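Local coordinates for protein polyguluronate lyase (Corynebacterium sp., PDB 1UAI) that probably cleaves the poly-alpha-L-guluronate stretches of alginate as a lyase, using a jellyroll beta-sandwich scaffold, at residues 90-104 with 152-166. Numbering follows the deposited sequence.
Sequences ATSGTHTMVFREAFN and YKLNTVFEGKFVVSG
The ring of Phe99 lies flat over Gly160, whose CA sits 3.9 Å from the ring centroid and only 22° off its normal, a CH-pi contact. Phe99 CG stands between its own backbone N and carbonyl carbon (chi1 65°), which folds the ring across to the neighbouring strand, where it covers the Gly160 backbone, with Gly160 O over a face as well. The rim of Phe99 also touches Phe158, CE1 to CE1 at 3.7 Å, in an oblique pair. Phe158 in turn meets Phe103 rim to rim, neither ring covering the other, while Phe103 directs an edge, offset, at the face of Tyr152 with planes 86° apart. The Tyr152 hydroxyl ties this aromatic cluster to the backbone: OH accepts from Phe103 N at 3.0 Å and donates to Thr156 O at 2.6 Å. At the edge of the Phe162 ring, Met97 CE approaches CD2 to 3.7 Å.

The other side of the sheet carries a salt bridge, Arg100 NE to Glu159 OE1 at 2.7 Å, with guanidinium and carboxylate nearly coplanar and OE1 using its anti lone pair; NH2 adds a weak bond to the same oxygen. Near the type II turn from Lys153 to Thr156, Asn104 ND2 donates to Asn155 OD1 at 2.9 Å, and Ser215 and Gln213 hold Asn104 OD1.

Antiparallel backbone bonds run from His95–Val164 to Glu101–Phe158, making strands 95-105 and 158-165 neighbours near the middle of a seven-stranded jellyroll sheet. Strand 211-223 flanks the first and 168-173 the second, and the aromatic side packs against strands 112-119 and 124-131 of the facing sheet, where Phe128 meets both Phe99 and Phe162 edge-to-face.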
loop_
_atom_site.group_PDB
_atom_site.type_symbol
_atom_site.label_atom_id
_atom_site.label_comp_id
_atom_site.label_asym_id
_atom_site.label_seq_id
_atom_site.Cartn_x
_atom_site.Cartn_y
_atom_site.Cartn_z
ATOM N N ALA A 90 -15.565 6.550 -10.250
ATOM C CA ALA A 90 -15.407 5.232 -10.844
ATOM C C ALA A 90 -16.266 5.127 -12.107
ATOM O O ALA A 90 -16.117 4.187 -12.886
ATOM C CB ALA A 90 -15.815 4.152 -9.844
ATOM N N THR A 91 -17.151 6.103 -12.310
ATOM C CA THR A 91 -18.051 6.114 -13.463
ATOM C C THR A 91 -17.731 7.181 -14.510
ATOM O O THR A 91 -18.392 7.264 -15.548
ATOM C CB THR A 91 -19.513 6.311 -13.017
ATOM O OG1 THR A 91 -19.624 7.528 -12.271
ATOM C CG2 THR A 91 -19.967 5.147 -12.150
ATOM N N SER A 92 -16.726 8.001 -14.229
ATOM C CA SER A 92 -16.304 9.052 -15.146
ATOM C C SER A 92 -14.788 9.013 -15.216
ATOM O O SER A 92 -14.128 9.004 -14.181
ATOM C CB SER A 92 -16.756 10.423 -14.633
ATOM O OG SER A 92 -16.110 11.483 -15.327
ATOM N N GLY A 93 -14.243 8.979 -16.430
ATOM C CA GLY A 93 -12.802 8.953 -16.597
ATOM C C GLY A 93 -12.174 7.577 -16.501
ATOM O O GLY A 93 -12.856 6.578 -16.266
ATOM N N THR A 94 -10.858 7.537 -16.689
ATOM C CA THR A 94 -10.085 6.303 -16.631
ATOM C C THR A 94 -8.978 6.542 -15.612
ATOM O O THR A 94 -8.150 7.440 -15.775
ATOM C CB THR A 94 -9.489 5.968 -18.010
ATOM O OG1 THR A 94 -10.553 5.844 -18.963
ATOM C CG2 THR A 94 -8.712 4.662 -17.958
ATOM N N HIS A 95 -8.971 5.721 -14.567
ATOM C CA HIS A 95 -8.026 5.864 -13.470
ATOM C C HIS A 95 -7.168 4.629 -13.326
ATOM O O HIS A 95 -7.670 3.533 -13.075
ATOM C CB HIS A 95 -8.834 6.170 -12.220
ATOM C CG HIS A 95 -9.838 7.254 -12.451
ATOM N ND1 HIS A 95 -11.140 7.005 -12.828
ATOM C CD2 HIS A 95 -9.683 8.596 -12.505
ATOM C CE1 HIS A 95 -11.740 8.149 -13.107
ATOM N NE2 HIS A 95 -10.877 9.129 -12.920
ATOM N N THR A 96 -5.864 4.826 -13.468
ATOM C CA THR A 96 -4.921 3.725 -13.454
ATOM C C THR A 96 -3.770 3.844 -12.473
ATOM O O THR A 96 -3.220 4.925 -12.276
ATOM C CB THR A 96 -4.276 3.577 -14.859
ATOM O OG1 THR A 96 -5.302 3.528 -15.858
ATOM C CG2 THR A 96 -3.418 2.327 -14.944
ATOM N N MET A 97 -3.424 2.723 -11.845
ATOM C CA MET A 97 -2.241 2.674 -11.002
ATOM C C MET A 97 -1.493 1.416 -11.396
ATOM O O MET A 97 -2.046 0.313 -11.374
ATOM C CB MET A 97 -2.519 2.615 -9.496
ATOM C CG MET A 97 -1.199 2.408 -8.723
ATOM S SD MET A 97 -1.187 2.691 -6.944
ATOM C CE MET A 97 -2.239 1.348 -6.396
ATOM N N VAL A 98 -0.245 1.601 -11.806
ATOM C CA VAL A 98 0.627 0.492 -12.155
ATOM C C VAL A 98 1.729 0.528 -11.113
ATOM O O VAL A 98 2.312 1.583 -10.852
ATOM C CB VAL A 98 1.273 0.661 -13.543
ATOM C CG1 VAL A 98 2.252 -0.482 -13.801
ATOM C CG2 VAL A 98 0.203 0.695 -14.616
ATOM N N PHE A 99 2.008 -0.615 -10.507
ATOM C CA PHE A 99 3.051 -0.668 -9.500
ATOM C C PHE A 99 3.806 -1.980 -9.574
ATOM O O PHE A 99 3.291 -2.982 -10.071
ATOM C CB PHE A 99 2.442 -0.492 -8.100
ATOM C CG PHE A 99 1.521 -1.610 -7.686
ATOM C CD1 PHE A 99 2.013 -2.727 -7.015
ATOM C CD2 PHE A 99 0.161 -1.556 -7.986
ATOM C CE1 PHE A 99 1.166 -3.771 -6.650
ATOM C CE2 PHE A 99 -0.691 -2.594 -7.628
ATOM C CZ PHE A 99 -0.190 -3.703 -6.959
ATOM N N ARG A 100 5.050 -1.952 -9.117
ATOM C CA ARG A 100 5.871 -3.150 -9.065
ATOM C C ARG A 100 6.346 -3.221 -7.632
ATOM O O ARG A 100 6.947 -2.275 -7.125
ATOM C CB ARG A 100 7.065 -3.058 -10.012
ATOM C CG ARG A 100 6.674 -3.190 -11.467
ATOM C CD ARG A 100 7.876 -3.155 -12.384
ATOM N NE ARG A 100 7.459 -3.046 -13.776
ATOM C CZ ARG A 100 8.292 -2.875 -14.796
ATOM N NH1 ARG A 100 9.598 -2.794 -14.578
ATOM N NH2 ARG A 100 7.818 -2.774 -16.029
ATOM N N GLU A 101 6.056 -4.332 -6.967
ATOM C CA GLU A 101 6.458 -4.472 -5.581
ATOM C C GLU A 101 6.713 -5.919 -5.231
ATOM O O GLU A 101 6.432 -6.832 -6.013
ATOM C CB GLU A 101 5.368 -3.922 -4.649
ATOM C CG GLU A 101 4.072 -4.731 -4.654
ATOM C CD GLU A 101 3.010 -4.165 -3.717
ATOM O OE1 GLU A 101 3.075 -2.955 -3.402
ATOM O OE2 GLU A 101 2.099 -4.918 -3.306
ATOM N N ALA A 102 7.266 -6.113 -4.044
ATOM C CA ALA A 102 7.525 -7.439 -3.524
ATOM C C ALA A 102 7.218 -7.404 -2.036
ATOM O O ALA A 102 7.494 -6.408 -1.362
ATOM C CB ALA A 102 8.983 -7.833 -3.743
ATOM N N PHE A 103 6.609 -8.473 -1.534
ATOM C CA PHE A 103 6.332 -8.592 -0.107
ATOM C C PHE A 103 7.616 -9.243 0.417
ATOM O O PHE A 103 8.026 -10.292 -0.088
ATOM C CB PHE A 103 5.129 -9.509 0.138
ATOM C CG PHE A 103 3.816 -8.942 -0.343
ATOM C CD1 PHE A 103 3.070 -8.085 0.463
ATOM C CD2 PHE A 103 3.321 -9.275 -1.600
ATOM C CE1 PHE A 103 1.847 -7.572 0.023
ATOM C CE2 PHE A 103 2.103 -8.768 -2.048
ATOM C CZ PHE A 103 1.365 -7.916 -1.234
ATOM N N ASN A 104 8.246 -8.628 1.415
ATOM C CA ASN A 104 9.512 -9.134 1.949
ATOM C C ASN A 104 9.444 -9.844 3.289
ATOM O O ASN A 104 10.278 -10.700 3.584
ATOM C CB ASN A 104 10.518 -7.993 2.152
ATOM C CG ASN A 104 10.666 -7.095 0.947
ATOM O OD1 ASN A 104 10.524 -5.874 1.064
ATOM N ND2 ASN A 104 10.976 -7.676 -0.206
ATOM N N TYR A 152 3.005 -17.635 -3.876
ATOM C CA TYR A 152 3.748 -16.379 -3.897
ATOM C C TYR A 152 4.960 -16.553 -2.993
ATOM O O TYR A 152 4.826 -16.895 -1.816
ATOM C CB TYR A 152 2.924 -15.197 -3.378
ATOM C CG TYR A 152 3.762 -13.939 -3.352
ATOM C CD1 TYR A 152 4.043 -13.244 -4.530
ATOM C CD2 TYR A 152 4.395 -13.526 -2.178
ATOM C CE1 TYR A 152 4.941 -12.178 -4.542
ATOM C CE2 TYR A 152 5.297 -12.464 -2.181
ATOM C CZ TYR A 152 5.568 -11.800 -3.365
ATOM O OH TYR A 152 6.497 -10.784 -3.370
ATOM N N LYS A 153 6.138 -16.298 -3.544
ATOM C CA LYS A 153 7.379 -16.446 -2.802
ATOM C C LYS A 153 7.908 -15.088 -2.363
ATOM O O LYS A 153 8.054 -14.178 -3.177
ATOM C CB LYS A 153 8.395 -17.178 -3.680
ATOM C CG LYS A 153 7.855 -18.524 -4.149
ATOM C CD LYS A 153 8.704 -19.169 -5.226
ATOM C CE LYS A 153 8.084 -20.492 -5.660
ATOM N NZ LYS A 153 8.839 -21.145 -6.761
ATOM N N LEU A 154 8.179 -14.952 -1.069
ATOM C CA LEU A 154 8.679 -13.694 -0.539
ATOM C C LEU A 154 9.850 -13.163 -1.353
ATOM O O LEU A 154 10.713 -13.919 -1.809
ATOM C CB LEU A 154 9.094 -13.850 0.927
ATOM C CG LEU A 154 7.967 -14.070 1.942
ATOM C CD1 LEU A 154 8.562 -14.189 3.337
ATOM C CD2 LEU A 154 6.978 -12.914 1.884
ATOM N N ASN A 155 9.840 -11.846 -1.537
ATOM C CA ASN A 155 10.858 -11.111 -2.274
ATOM C C ASN A 155 10.737 -11.188 -3.787
ATOM O O ASN A 155 11.602 -10.695 -4.509
ATOM C CB ASN A 155 12.256 -11.539 -1.820
ATOM C CG ASN A 155 12.453 -11.339 -0.334
ATOM O OD1 ASN A 155 12.078 -10.301 0.215
ATOM N ND2 ASN A 155 13.034 -12.330 0.328
ATOM N N THR A 156 9.661 -11.795 -4.275
ATOM C CA THR A 156 9.454 -11.879 -5.713
ATOM C C THR A 156 8.721 -10.623 -6.163
ATOM O O THR A 156 7.646 -10.298 -5.655
ATOM C CB THR A 156 8.610 -13.102 -6.109
ATOM O OG1 THR A 156 9.228 -14.294 -5.609
ATOM C CG2 THR A 156 8.512 -13.202 -7.625
ATOM N N VAL A 157 9.311 -9.913 -7.114
ATOM C CA VAL A 157 8.703 -8.698 -7.627
ATOM C C VAL A 157 7.642 -9.044 -8.660
ATOM O O VAL A 157 7.862 -9.883 -9.535
ATOM C CB VAL A 157 9.755 -7.778 -8.288
ATOM C CG1 VAL A 157 9.083 -6.532 -8.855
ATOM C CG2 VAL A 157 10.815 -7.390 -7.271
ATOM N N PHE A 158 6.480 -8.411 -8.538
ATOM C CA PHE A 158 5.398 -8.617 -9.489
ATOM C C PHE A 158 4.861 -7.250 -9.868
ATOM O O PHE A 158 5.115 -6.255 -9.177
ATOM C CB PHE A 158 4.278 -9.482 -8.886
ATOM C CG PHE A 158 3.525 -8.819 -7.762
ATOM C CD1 PHE A 158 2.387 -8.054 -8.015
ATOM C CD2 PHE A 158 3.959 -8.958 -6.450
ATOM C CE1 PHE A 158 1.695 -7.437 -6.969
ATOM C CE2 PHE A 158 3.278 -8.347 -5.402
ATOM C CZ PHE A 158 2.145 -7.586 -5.660
ATOM N N GLU A 159 4.140 -7.199 -10.980
ATOM C CA GLU A 159 3.558 -5.954 -11.439
ATOM C C GLU A 159 2.049 -6.031 -11.279
ATOM O O GLU A 159 1.397 -6.917 -11.833
ATOM C CB GLU A 159 3.921 -5.701 -12.905
ATOM C CG GLU A 159 3.407 -4.377 -13.449
ATOM C CD GLU A 159 3.975 -4.054 -14.818
ATOM O OE1 GLU A 159 5.203 -3.858 -14.922
ATOM O OE2 GLU A 159 3.197 -4.001 -15.792
ATOM N N GLY A 160 1.502 -5.113 -10.492
ATOM C CA GLY A 160 0.069 -5.079 -10.295
ATOM C C GLY A 160 -0.490 -3.860 -10.993
ATOM O O GLY A 160 0.217 -2.871 -11.201
ATOM N N LYS A 161 -1.755 -3.931 -11.380
ATOM C CA LYS A 161 -2.387 -2.798 -12.030
ATOM C C LYS A 161 -3.876 -2.738 -11.752
ATOM O O LYS A 161 -4.566 -3.759 -11.773
ATOM C CB LYS A 161 -2.172 -2.836 -13.550
ATOM C CG LYS A 161 -2.797 -1.644 -14.280
ATOM C CD LYS A 161 -2.420 -1.580 -15.755
ATOM C CE LYS A 161 -3.021 -2.723 -16.554
ATOM N NZ LYS A 161 -2.736 -2.581 -18.011
ATOM N N PHE A 162 -4.350 -1.532 -11.462
ATOM C CA PHE A 162 -5.767 -1.271 -11.247
ATOM C C PHE A 162 -6.173 -0.335 -12.380
ATOM O O PHE A 162 -5.481 0.652 -12.641
ATOM C CB PHE A 162 -6.031 -0.486 -9.960
ATOM C CG PHE A 162 -5.843 -1.257 -8.688
ATOM C CD1 PHE A 162 -6.700 -2.296 -8.340
ATOM C CD2 PHE A 162 -4.865 -0.866 -7.781
ATOM C CE1 PHE A 162 -6.588 -2.926 -7.099
ATOM C CE2 PHE A 162 -4.744 -1.487 -6.542
ATOM C CZ PHE A 162 -5.607 -2.518 -6.199
ATOM N N VAL A 163 -7.277 -0.636 -13.053
ATOM C CA VAL A 163 -7.795 0.248 -14.091
ATOM C C VAL A 163 -9.272 0.411 -13.761
ATOM O O VAL A 163 -10.024 -0.565 -13.759
ATOM C CB VAL A 163 -7.661 -0.333 -15.517
ATOM C CG1 VAL A 163 -8.269 0.637 -16.526
ATOM C CG2 VAL A 163 -6.203 -0.574 -15.852
ATOM N N VAL A 164 -9.673 1.638 -13.451
ATOM C CA VAL A 164 -11.059 1.919 -13.108
ATOM C C VAL A 164 -11.700 2.804 -14.165
ATOM O O VAL A 164 -11.179 3.871 -14.496
ATOM C CB VAL A 164 -11.173 2.633 -11.741
ATOM C CG1 VAL A 164 -12.638 2.726 -11.329
ATOM C CG2 VAL A 164 -10.363 1.894 -10.692
ATOM N N SER A 165 -12.826 2.344 -14.698
ATOM C CA SER A 165 -13.564 3.092 -15.708
ATOM C C SER A 165 -14.921 2.435 -15.925
ATOM O O SER A 165 -15.071 1.231 -15.725
ATOM C CB SER A 165 -12.787 3.126 -17.028
ATOM O OG SER A 165 -12.645 1.828 -17.576
ATOM N N GLY A 166 -15.909 3.234 -16.314
ATOM C CA GLY A 166 -17.239 2.708 -16.574
ATOM C C GLY A 166 -17.885 1.919 -15.450
ATOM O O GLY A 166 -18.649 0.985 -15.706
HETATM O O HOH W 1 -15.524 6.002 -16.777
#